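Side-chain contacts in type VI secretion system component (Escherichia coli O6, PDB 2P5Z), which is a component of the type VI secretion system that resembles the T4 phage tail proteins gp27 and gp5 and probably forms part of a phage-like injection device: residues His143-Gly147 with Gln148-Phe152; Tyr167-Asp171 with Leu172-Ser176; Pro366-Glu369 with Arg370-Tyr373. All coordinates share one frame; numbering follows the deposited sequence.

Interaction 1 of 3, residues His143-Gly147 with Gln148-Phe152; sequences HQMRG and QDFVF
Q148 N donates to R146 O at 2.6 Å, coming from above the carbonyl plane, and so closes a classic gamma turn centred on G147, whose phi is positive. The carboxylate of D149 is held on both oxygens: OD2 accepts the backbone N-H of R146, and OD1 forms a salt bridge with R113. The bond from R146 N to D149 OD2 is 2.9 Å long and bent, 145° at the hydrogen, and it reaches the anti side of the oxygen, 29° out of the carboxylate plane. With CG beside its own backbone N (chi1 -60°), D149 turns this oxygen back onto the preceding turn. The turn joins helix 131-140 to strand 150-153, an outer strand, within this chain, of a small three-stranded sheet, where it runs parallel to strand 196-202. Beside the turn, M145 sends its methyl between D149 and F150: CE lies 3.6 Å from D149 CB and also 3.6 Å from F150 CD1, meeting the ring obliquely. One face of the F150 ring lies under G147 CA, 4.1 Å from the ring plane and offset toward the rim. I199 of strand 196-202 touches both M145 and F150, while L139 of the helix packs on M145.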
loop_
_atom_site.group_PDB
_atom_site.type_symbol
_atom_site.label_atom_id
_atom_site.label_comp_id
_atom_site.label_asym_id
_atom_site.label_seq_id
_atom_site.Cartn_x
_atom_site.Cartn_y
_atom_site.Cartn_z
ATOM N N HIS A 143 -2.807 -28.922 -8.464
ATOM C CA HIS A 143 -1.698 -29.055 -7.509
ATOM C C HIS A 143 -1.318 -30.480 -7.073
ATOM O O HIS A 143 -0.400 -30.655 -6.277
ATOM C CB HIS A 143 -1.848 -28.037 -6.357
ATOM C CG HIS A 143 -1.914 -26.617 -6.843
ATOM N ND1 HIS A 143 -0.800 -25.929 -7.280
ATOM C CD2 HIS A 143 -2.967 -25.788 -7.042
ATOM C CE1 HIS A 143 -1.155 -24.723 -7.688
ATOM N NE2 HIS A 143 -2.466 -24.613 -7.553
ATOM N N GLN A 144 -2.028 -31.471 -7.625
ATOM C CA GLN A 144 -1.801 -32.921 -7.413
ATOM C C GLN A 144 -1.887 -33.386 -5.971
ATOM O O GLN A 144 -1.152 -34.275 -5.551
ATOM C CB GLN A 144 -0.478 -33.408 -8.022
ATOM C CG GLN A 144 -0.333 -33.190 -9.514
ATOM C CD GLN A 144 0.489 -31.958 -9.831
ATOM O OE1 GLN A 144 1.483 -31.660 -9.152
ATOM N NE2 GLN A 144 0.085 -31.231 -10.873
ATOM N N MET A 145 -2.777 -32.782 -5.208
ATOM C CA MET A 145 -2.908 -33.164 -3.825
ATOM C C MET A 145 -3.978 -34.244 -3.712
ATOM O O MET A 145 -4.942 -34.240 -4.485
ATOM C CB MET A 145 -3.164 -31.934 -2.952
ATOM C CG MET A 145 -1.884 -31.076 -2.772
ATOM S SD MET A 145 -1.973 -29.834 -1.469
ATOM C CE MET A 145 -3.334 -30.412 -0.511
ATOM N N ARG A 146 -3.804 -35.162 -2.752
ATOM C CA ARG A 146 -4.446 -36.473 -2.818
ATOM C C ARG A 146 -5.184 -36.988 -1.596
ATOM O O ARG A 146 -4.945 -38.140 -1.227
ATOM C CB ARG A 146 -3.383 -37.546 -3.059
ATOM C CG ARG A 146 -2.525 -37.429 -4.270
ATOM C CD ARG A 146 -1.258 -38.192 -3.992
ATOM N NE ARG A 146 -1.059 -39.239 -4.980
ATOM C CZ ARG A 146 -1.581 -40.465 -4.899
ATOM N NH1 ARG A 146 -2.336 -40.811 -3.859
ATOM N NH2 ARG A 146 -1.344 -41.350 -5.865
ATOM N N GLY A 147 -6.058 -36.235 -0.945
ATOM C CA GLY A 147 -6.884 -36.855 0.125
ATOM C C GLY A 147 -6.174 -37.186 1.442
ATOM O O GLY A 147 -6.742 -37.063 2.538
ATOM N N GLN A 148 -4.932 -37.640 1.334
ATOM C CA GLN A 148 -4.049 -37.749 2.464
ATOM C C GLN A 148 -3.492 -36.355 2.771
ATOM O O GLN A 148 -3.217 -36.040 3.932
ATOM C CB GLN A 148 -2.916 -38.743 2.172
ATOM C CG GLN A 148 -2.177 -38.496 0.869
ATOM C CD GLN A 148 -0.902 -39.309 0.747
ATOM O OE1 GLN A 148 -0.908 -40.526 0.927
ATOM N NE2 GLN A 148 0.203 -38.638 0.427
ATOM N N ASP A 149 -3.356 -35.520 1.738
ATOM C CA ASP A 149 -2.769 -34.195 1.888
ATOM C C ASP A 149 -3.677 -33.126 2.526
ATOM O O ASP A 149 -3.198 -32.043 2.848
ATOM C CB ASP A 149 -2.300 -33.689 0.540
ATOM C CG ASP A 149 -1.268 -34.578 -0.090
ATOM O OD1 ASP A 149 -0.368 -35.027 0.631
ATOM O OD2 ASP A 149 -1.332 -34.802 -1.322
ATOM N N PHE A 150 -4.969 -33.422 2.705
ATOM C CA PHE A 150 -5.959 -32.463 3.243
ATOM C C PHE A 150 -7.197 -33.208 3.686
ATOM O O PHE A 150 -7.392 -34.329 3.262
ATOM C CB PHE A 150 -6.375 -31.416 2.201
ATOM C CG PHE A 150 -7.064 -31.995 0.982
ATOM C CD1 PHE A 150 -6.319 -32.409 -0.121
ATOM C CD2 PHE A 150 -8.449 -32.104 0.926
ATOM C CE1 PHE A 150 -6.928 -32.934 -1.233
ATOM C CE2 PHE A 150 -9.062 -32.636 -0.191
ATOM C CZ PHE A 150 -8.298 -33.050 -1.271
ATOM N N VAL A 151 -8.054 -32.570 4.484
ATOM C CA VAL A 151 -9.253 -33.188 5.051
ATOM C C VAL A 151 -10.218 -32.065 5.431
ATOM O O VAL A 151 -9.786 -31.048 5.974
ATOM C CB VAL A 151 -8.924 -34.040 6.336
ATOM C CG1 VAL A 151 -10.112 -34.139 7.294
ATOM C CG2 VAL A 151 -8.498 -35.451 5.985
ATOM N N PHE A 152 -11.511 -32.245 5.143
ATOM C CA PHE A 152 -12.546 -31.297 5.544
ATOM C C PHE A 152 -13.331 -31.866 6.712
ATOM O O PHE A 152 -13.777 -33.002 6.637
ATOM C CB PHE A 152 -13.521 -31.042 4.383
ATOM C CG PHE A 152 -12.941 -30.225 3.271
ATOM C CD1 PHE A 152 -13.094 -28.845 3.256
ATOM C CD2 PHE A 152 -12.244 -30.823 2.242
ATOM C CE1 PHE A 152 -12.554 -28.081 2.235
ATOM C CE2 PHE A 152 -11.698 -30.064 1.227
ATOM C CZ PHE A 152 -11.859 -28.695 1.217
#

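Interaction 2 of 3, residues Tyr167-Asp171 with Leu172-Ser176; sequences YGEDD and LTFVS
D170 and T173 meet side chain to side chain at the start of helix 171-182, where D170 is the N-cap. Its OD1 takes the backbone N-H of T173 at 2.9 Å, from above the carboxylate plane, while T173 OG1 donates to OD2 at 2.6 Å on the syn side. With CG held between the backbone N and the carbonyl carbon (chi1 58°), the carboxylate of D170 folds back over the first turn, and the T173 side chain crosses it at about a right angle. The regular helical bonds begin alongside: F174 N reaches D170 O at 3.0 Å, and V175 N reaches D171 O at 2.9 Å. Next in the series, S176 OG and S176 N both donate to L172 O, from opposite faces of its carbonyl plane. E169 crosses F174 nearly perpendicularly; E169 OE1 lies 3.3 Å from F174 CD1 in an oblique approach, with carboxylate and ring planes 66° apart. In the next shell R177 forms a salt bridge with E169 OE2, Q166 NE2 donates to both E169 O and D171 OD1, and H143 NE2 bonds D171 OD2. I134 of helix 131-140 and V164 pack against F174. The cap gives a leading N-H group of the helix an acceptor that the helix itself lacks, and the partial positive charge of this end probably favours the ionised form of D170.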
loop_
_atom_site.group_PDB
_atom_site.type_symbol
_atom_site.label_atom_id
_atom_site.label_comp_id
_atom_site.label_asym_id
_atom_site.label_seq_id
_atom_site.Cartn_x
_atom_site.Cartn_y
_atom_site.Cartn_z
ATOM N N TYR A 167 -10.791 -14.499 -11.319
ATOM C CA TYR A 167 -10.190 -13.619 -12.320
ATOM C C TYR A 167 -9.079 -12.772 -11.684
ATOM O O TYR A 167 -9.311 -12.086 -10.683
ATOM C CB TYR A 167 -11.266 -12.743 -12.981
ATOM C CG TYR A 167 -10.759 -11.853 -14.104
ATOM C CD1 TYR A 167 -10.350 -10.530 -13.866
ATOM C CD2 TYR A 167 -10.670 -12.333 -15.394
ATOM C CE1 TYR A 167 -9.880 -9.724 -14.890
ATOM C CE2 TYR A 167 -10.194 -11.537 -16.426
ATOM C CZ TYR A 167 -9.812 -10.235 -16.175
ATOM O OH TYR A 167 -9.353 -9.463 -17.226
ATOM N N GLY A 168 -7.891 -12.815 -12.286
ATOM C CA GLY A 168 -6.713 -12.069 -11.803
ATOM C C GLY A 168 -6.332 -12.362 -10.354
ATOM O O GLY A 168 -6.087 -11.450 -9.579
ATOM N N GLU A 169 -6.336 -13.637 -9.988
ATOM C CA GLU A 169 -6.108 -14.074 -8.625
ATOM C C GLU A 169 -5.291 -15.354 -8.710
ATOM O O GLU A 169 -5.614 -16.252 -9.491
ATOM C CB GLU A 169 -7.431 -14.392 -7.919
ATOM C CG GLU A 169 -8.210 -13.212 -7.334
ATOM C CD GLU A 169 -9.542 -13.655 -6.692
ATOM O OE1 GLU A 169 -10.322 -14.385 -7.340
ATOM O OE2 GLU A 169 -9.827 -13.281 -5.538
ATOM N N ASP A 170 -4.227 -15.450 -7.926
ATOM C CA ASP A 170 -3.486 -16.698 -7.854
ATOM C C ASP A 170 -4.354 -17.691 -7.088
ATOM O O ASP A 170 -5.304 -17.292 -6.390
ATOM C CB ASP A 170 -2.128 -16.495 -7.169
ATOM C CG ASP A 170 -2.264 -15.921 -5.762
ATOM O OD1 ASP A 170 -2.339 -16.701 -4.793
ATOM O OD2 ASP A 170 -2.361 -14.687 -5.622
ATOM N N ASP A 171 -4.043 -18.976 -7.210
ATOM C CA ASP A 171 -4.870 -19.993 -6.573
ATOM C C ASP A 171 -4.983 -19.811 -5.066
ATOM O O ASP A 171 -6.068 -19.999 -4.528
ATOM C CB ASP A 171 -4.380 -21.404 -6.905
ATOM C CG ASP A 171 -4.636 -21.800 -8.353
ATOM O OD1 ASP A 171 -5.503 -21.183 -9.001
ATOM O OD2 ASP A 171 -3.965 -22.742 -8.839
ATOM N N LEU A 172 -3.892 -19.407 -4.396
ATOM C CA LEU A 172 -3.919 -19.221 -2.937
ATOM C C LEU A 172 -4.851 -18.097 -2.521
ATOM O O LEU A 172 -5.663 -18.275 -1.619
ATOM C CB LEU A 172 -2.513 -18.995 -2.341
ATOM C CG LEU A 172 -2.430 -18.963 -0.795
ATOM C CD1 LEU A 172 -3.123 -20.176 -0.160
ATOM C CD2 LEU A 172 -1.007 -18.842 -0.286
ATOM N N THR A 173 -4.748 -16.954 -3.190
ATOM C CA THR A 173 -5.597 -15.825 -2.878
ATOM C C THR A 173 -7.061 -16.194 -3.098
ATOM O O THR A 173 -7.906 -15.951 -2.212
ATOM C CB THR A 173 -5.229 -14.619 -3.724
ATOM O OG1 THR A 173 -3.838 -14.347 -3.559
ATOM C CG2 THR A 173 -6.052 -13.383 -3.322
ATOM N N PHE A 174 -7.332 -16.842 -4.241
ATOM C CA PHE A 174 -8.693 -17.242 -4.612
ATOM C C PHE A 174 -9.329 -18.156 -3.576
ATOM O O PHE A 174 -10.443 -17.883 -3.078
ATOM C CB PHE A 174 -8.689 -17.936 -5.979
ATOM C CG PHE A 174 -10.054 -18.373 -6.443
ATOM C CD1 PHE A 174 -11.107 -17.456 -6.528
ATOM C CD2 PHE A 174 -10.286 -19.692 -6.797
ATOM C CE1 PHE A 174 -12.359 -17.853 -6.932
ATOM C CE2 PHE A 174 -11.543 -20.096 -7.224
ATOM C CZ PHE A 174 -12.578 -19.180 -7.290
ATOM N N VAL A 175 -8.601 -19.222 -3.244
ATOM C CA VAL A 175 -9.056 -20.201 -2.268
ATOM C C VAL A 175 -9.292 -19.570 -0.898
ATOM O O VAL A 175 -10.347 -19.786 -0.285
ATOM C CB VAL A 175 -8.073 -21.392 -2.186
ATOM C CG1 VAL A 175 -8.257 -22.173 -0.903
ATOM C CG2 VAL A 175 -8.261 -22.318 -3.408
ATOM N N SER A 176 -8.343 -18.740 -0.458
ATOM C CA SER A 176 -8.403 -18.129 0.866
ATOM C C SER A 176 -9.563 -17.156 0.948
ATOM O O SER A 176 -10.279 -17.139 1.955
ATOM C CB SER A 176 -7.089 -17.431 1.209
ATOM O OG SER A 176 -5.982 -18.303 1.029
#

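Interaction 3 of 3, residues Pro366-Glu369 with Arg370-Tyr373; sequences PYSE and RYGY
S368 and Y371 pack together across a beta turn, S368-Y371, by which the chain reverses after strand 359-366; their CA atoms are 5.8 Å apart. Within it, S368 OG and R370 N make an ST turn.

The polar part is slight. R370 N points at S368 OG almost straight, 162° at the hydrogen, but over 3.4 Å, so the bond that closes the ST turn is weak. OG can face R370 because it stands anti to the S368 backbone N (chi1 -172°), beside the carbonyl carbon from which the chain runs on into the turn. The carbonyl oxygens S368 O and Y371 O come within 3.4 Å of each other; both are acceptors, and Q205 NE2 offers each a weak hydrogen bond from outside, bridging the mouth of the turn.

The apolar part is carried by the Y371 ring. The CB of Y371 points away from 366-369, yet CG sits between the backbone N and the carbonyl carbon (chi1 78°), which brings the ring back alongside S368. S368 CB approaches the ring obliquely, 3.6 Å from Y371 CE1. Farther along the same ring, the hydroxyl end reaches the preceding strand end, with Y371 OH 3.8 Å from P366 CD; the proline and tyrosine side chains lie obliquely to one another. E304, L307 and N308 of helix 298-308 also touch Y371, which is thus buried between turn and helix, and N308 ND2 bonds the carbonyl of the following G372.

The R370 side chain adds a van der Waals contact to the hydroxyl on the exposed side. Its chain, bent at chi2 and chi3, curls back past the serine, leaving R370 CD 3.6 Å from S368 OG.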
loop_
_atom_site.group_PDB
_atom_site.type_symbol
_atom_site.label_atom_id
_atom_site.label_comp_id
_atom_site.label_asym_id
_atom_site.label_seq_id
_atom_site.Cartn_x
_atom_site.Cartn_y
_atom_site.Cartn_z
ATOM N N PRO A 366 -9.973 -15.584 23.115
ATOM C CA PRO A 366 -10.622 -16.354 24.173
ATOM C C PRO A 366 -11.460 -17.482 23.614
ATOM O O PRO A 366 -11.977 -17.356 22.502
ATOM C CB PRO A 366 -11.576 -15.345 24.816
ATOM C CG PRO A 366 -11.085 -14.006 24.413
ATOM C CD PRO A 366 -10.416 -14.173 23.102
ATOM N N TYR A 367 -11.577 -18.577 24.365
ATOM C CA TYR A 367 -12.608 -19.562 24.100
ATOM C C TYR A 367 -13.958 -18.922 24.429
ATOM O O TYR A 367 -14.075 -18.130 25.371
ATOM C CB TYR A 367 -12.405 -20.809 24.952
ATOM C CG TYR A 367 -13.172 -22.015 24.462
ATOM C CD1 TYR A 367 -12.616 -22.854 23.506
ATOM C CD2 TYR A 367 -14.447 -22.325 24.958
ATOM C CE1 TYR A 367 -13.298 -23.969 23.040
ATOM C CE2 TYR A 367 -15.148 -23.444 24.494
ATOM C CZ TYR A 367 -14.560 -24.263 23.525
ATOM O OH TYR A 367 -15.201 -25.384 23.025
ATOM N N SER A 368 -14.966 -19.250 23.635
ATOM C CA SER A 368 -16.320 -18.769 23.863
ATOM C C SER A 368 -17.250 -19.787 23.254
ATOM O O SER A 368 -16.846 -20.548 22.378
ATOM C CB SER A 368 -16.532 -17.407 23.204
ATOM O OG SER A 368 -17.783 -16.842 23.562
ATOM N N GLU A 369 -18.489 -19.827 23.723
ATOM C CA GLU A 369 -19.455 -20.751 23.140
ATOM C C GLU A 369 -20.388 -20.026 22.194
ATOM O O GLU A 369 -21.158 -20.655 21.477
ATOM C CB GLU A 369 -20.246 -21.493 24.218
ATOM C CG GLU A 369 -19.511 -22.693 24.803
ATOM C CD GLU A 369 -20.235 -23.296 25.999
ATOM O OE1 GLU A 369 -21.491 -23.277 26.022
ATOM O OE2 GLU A 369 -19.544 -23.792 26.917
ATOM N N ARG A 370 -20.316 -18.702 22.180
ATOM C CA ARG A 370 -21.185 -17.949 21.294
ATOM C C ARG A 370 -20.486 -17.252 20.127
ATOM O O ARG A 370 -21.119 -16.488 19.403
ATOM C CB ARG A 370 -22.140 -17.011 22.067
ATOM C CG ARG A 370 -21.556 -16.228 23.244
ATOM C CD ARG A 370 -20.741 -15.030 22.773
ATOM N NE ARG A 370 -21.098 -13.783 23.448
ATOM C CZ ARG A 370 -21.935 -12.873 22.953
ATOM N NH1 ARG A 370 -22.520 -13.070 21.776
ATOM N NH2 ARG A 370 -22.190 -11.765 23.637
ATOM N N TYR A 371 -19.188 -17.516 19.958
ATOM C CA TYR A 371 -18.489 -17.278 18.684
ATOM C C TYR A 371 -17.269 -18.173 18.518
ATOM O O TYR A 371 -16.838 -18.805 19.475
ATOM C CB TYR A 371 -18.126 -15.807 18.457
ATOM C CG TYR A 371 -16.929 -15.263 19.193
ATOM C CD1 TYR A 371 -17.011 -14.939 20.542
ATOM C CD2 TYR A 371 -15.738 -15.002 18.526
ATOM C CE1 TYR A 371 -15.932 -14.409 21.218
ATOM C CE2 TYR A 371 -14.650 -14.467 19.196
ATOM C CZ TYR A 371 -14.756 -14.175 20.546
ATOM O OH TYR A 371 -13.690 -13.639 21.238
ATOM N N GLY A 372 -16.733 -18.230 17.296
ATOM C CA GLY A 372 -15.560 -19.054 16.975
ATOM C C GLY A 372 -14.510 -18.277 16.197
ATOM O O GLY A 372 -14.679 -17.078 15.948
ATOM N N TYR A 373 -13.416 -18.946 15.824
ATOM C CA TYR A 373 -12.368 -18.289 15.039
ATOM C C TYR A 373 -12.867 -18.040 13.624
ATOM O O TYR A 373 -13.574 -18.875 13.067
ATOM C CB TYR A 373 -11.054 -19.096 15.011
ATOM C CG TYR A 373 -10.034 -18.506 14.051
ATOM C CD1 TYR A 373 -9.296 -17.373 14.386
ATOM C CD2 TYR A 373 -9.850 -19.053 12.783
ATOM C CE1 TYR A 373 -8.385 -16.818 13.480
ATOM C CE2 TYR A 373 -8.961 -18.507 11.887
ATOM C CZ TYR A 373 -8.232 -17.399 12.232
ATOM O OH TYR A 373 -7.354 -16.894 11.298
#

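In the fold
Interactions 1 and 2 are neighbours, their centres 18 Å apart, and they touch directly: H143 NE2 lies 2.7 Å from D171 OD2, a probable hydrogen bond between the loop before strand 150-153 and the start of helix 171-182. Helix 131-140 also joins them, since F150 touches its E136 while V175 touches its V135. Interaction 3 is separate, with its centre 28 Å from each of the others and nearest atoms about 14 Å from interaction 1 and about 10 Å from interaction 2. An indirect tie remains: Y373 meets W185 edge-to-face, and strand 185-191 is, within this chain, the other outer strand of the sheet containing 150-153.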